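Local structure of cystathionine gamma-lyase (Saccharomyces cerevisiae, 1N8P) at residues Ser340-Pro345 with Val368-Gly373. The protein belongs to the Cys/Met metabolism family of pyridoxal-5'-phosphate-dependent enzymes and binds that cofactor. Sequence-based numbering, arbitrary orientation.
Sequences SLLEVP and VRISVG
Glu343 and Arg369 face each other on neighbouring antiparallel strands, and their side chains rise from the same face of the sheet. Glu343 OE1 lies 3.0 Å from Arg369 NH1 in a salt bridge that is purely electrostatic: the carboxylate sits over one face of the guanidinium, their planes 52° apart, and no N-H points at the oxygen. The arginine runs out extended from CG to NE, with CG anti to the backbone N (chi1 163°), whereas the glutamate chain bends at chi2 (-112°) and brings its carboxylate over the guanidinium. At the foot of the arginine, Pro345 CD packs 3.8 Å from Arg369 CB.

Beneath the ion pair, the backbones of Glu343 and Arg369 exchange two hydrogen bonds, Glu343 N to Arg369 O at 2.7 Å and Arg369 N to Glu343 O at 2.8 Å. Leu341 and Ser371 form the next hydrogen-bonded pair. Strands 341-343 and 367-371 are adjacent in the mixed five-stranded sheet in the C-terminal part of this fold-type I PLP-dependent enzyme. Between the two pairs, Leu342 and Ile370 turn to the other face, where Leu342 CB meets Ile370 CG2; helix 316-325 packs against Leu342 and helix 377-392 against Ile370. Past the strand ends, Gly373 N donates to Ser340 OG at 3.1 Å.

Further hydrogen bonds hold the polar ends from outside the two strands. Asn149 OD1 bonds to Arg369 NE, Thr349 OG1 to Glu343 OE2, and Ser371 OG to Gly336 N. The Arg369 side chain also touches Leu335, a residue of the cofactor pocket, and lies about 6 Å, nearest atoms, from a bound PLP.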
loop_
_atom_site.group_PDB
_atom_site.type_symbol
_atom_site.label_atom_id
_atom_site.label_comp_id
_atom_site.label_asym_id
_atom_site.label_seq_id
_atom_site.Cartn_x
_atom_site.Cartn_y
_atom_site.Cartn_z
ATOM N N SER A 340 -4.338 10.471 21.549
ATOM C CA SER A 340 -3.746 11.447 22.464
ATOM C C SER A 340 -2.227 11.358 22.637
ATOM O O SER A 340 -1.647 10.277 22.655
ATOM C CB SER A 340 -4.405 11.319 23.832
ATOM O OG SER A 340 -5.789 11.572 23.729
ATOM N N LEU A 341 -1.591 12.518 22.759
ATOM C CA LEU A 341 -0.147 12.582 22.954
ATOM C C LEU A 341 0.236 13.703 23.909
ATOM O O LEU A 341 -0.509 14.642 24.109
ATOM C CB LEU A 341 0.564 12.785 21.619
ATOM C CG LEU A 341 0.332 11.680 20.581
ATOM C CD1 LEU A 341 1.287 11.905 19.420
ATOM C CD2 LEU A 341 0.565 10.300 21.179
ATOM N N LEU A 342 1.388 13.597 24.540
ATOM C CA LEU A 342 1.792 14.669 25.421
ATOM C C LEU A 342 3.308 14.799 25.359
ATOM O O LEU A 342 4.031 13.828 25.185
ATOM C CB LEU A 342 1.254 14.435 26.831
ATOM C CG LEU A 342 2.078 13.775 27.913
ATOM C CD1 LEU A 342 1.255 13.779 29.169
ATOM C CD2 LEU A 342 2.459 12.371 27.523
ATOM N N GLU A 343 3.784 16.028 25.450
ATOM C CA GLU A 343 5.213 16.287 25.341
ATOM C C GLU A 343 5.630 17.457 26.234
ATOM O O GLU A 343 4.784 18.209 26.721
ATOM C CB GLU A 343 5.526 16.558 23.860
ATOM C CG GLU A 343 6.854 17.149 23.558
ATOM C CD GLU A 343 6.737 18.566 23.042
ATOM O OE1 GLU A 343 5.814 19.295 23.458
ATOM O OE2 GLU A 343 7.588 18.961 22.229
ATOM N N VAL A 344 6.930 17.579 26.476
ATOM C CA VAL A 344 7.479 18.663 27.292
ATOM C C VAL A 344 8.393 19.459 26.379
ATOM O O VAL A 344 9.589 19.221 26.345
ATOM C CB VAL A 344 8.322 18.121 28.457
ATOM C CG1 VAL A 344 8.938 19.274 29.224
ATOM C CG2 VAL A 344 7.460 17.257 29.369
ATOM N N PRO A 345 7.841 20.423 25.638
ATOM C CA PRO A 345 8.637 21.231 24.720
ATOM C C PRO A 345 10.080 21.480 25.106
ATOM O O PRO A 345 10.977 21.359 24.280
ATOM C CB PRO A 345 7.825 22.522 24.599
ATOM C CG PRO A 345 6.895 22.487 25.783
ATOM C CD PRO A 345 6.536 21.055 25.860
ATOM N N VAL A 368 3.864 21.368 30.528
ATOM C CA VAL A 368 3.443 20.156 29.840
ATOM C C VAL A 368 2.489 20.525 28.693
ATOM O O VAL A 368 1.496 21.243 28.888
ATOM C CB VAL A 368 2.716 19.179 30.795
ATOM C CG1 VAL A 368 2.049 18.073 30.001
ATOM C CG2 VAL A 368 3.700 18.586 31.774
ATOM N N ARG A 369 2.807 20.049 27.496
ATOM C CA ARG A 369 1.978 20.300 26.329
ATOM C C ARG A 369 1.298 19.003 25.880
ATOM O O ARG A 369 1.957 17.971 25.686
ATOM C CB ARG A 369 2.831 20.857 25.214
ATOM C CG ARG A 369 2.218 20.805 23.837
ATOM C CD ARG A 369 3.218 21.399 22.908
ATOM N NE ARG A 369 3.184 20.948 21.520
ATOM C CZ ARG A 369 3.231 19.686 21.119
ATOM N NH1 ARG A 369 3.284 18.695 22.001
ATOM N NH2 ARG A 369 3.311 19.423 19.822
ATOM N N ILE A 370 -0.023 19.055 25.732
ATOM C CA ILE A 370 -0.796 17.885 25.330
ATOM C C ILE A 370 -1.665 18.046 24.082
ATOM O O ILE A 370 -2.308 19.068 23.849
ATOM C CB ILE A 370 -1.670 17.360 26.493
ATOM C CG1 ILE A 370 -2.589 18.446 27.001
ATOM C CG2 ILE A 370 -0.787 16.953 27.648
ATOM C CD1 ILE A 370 -3.345 18.034 28.231
ATOM N N SER A 371 -1.636 16.990 23.281
ATOM C CA SER A 371 -2.354 16.845 22.021
ATOM C C SER A 371 -3.571 15.921 22.269
ATOM O O SER A 371 -3.442 14.689 22.254
ATOM C CB SER A 371 -1.389 16.207 21.012
ATOM O OG SER A 371 -1.889 16.189 19.700
ATOM N N VAL A 372 -4.738 16.499 22.524
ATOM C CA VAL A 372 -5.914 15.696 22.759
ATOM C C VAL A 372 -6.377 14.957 21.491
ATOM O O VAL A 372 -6.519 15.573 20.428
ATOM C CB VAL A 372 -7.053 16.556 23.234
ATOM C CG1 VAL A 372 -8.247 15.692 23.574
ATOM C CG2 VAL A 372 -6.607 17.378 24.414
ATOM N N GLY A 373 -6.600 13.639 21.624
ATOM C CA GLY A 373 -7.050 12.791 20.525
ATOM C C GLY A 373 -8.565 12.665 20.488
ATOM O O GLY A 373 -9.267 13.603 20.894
#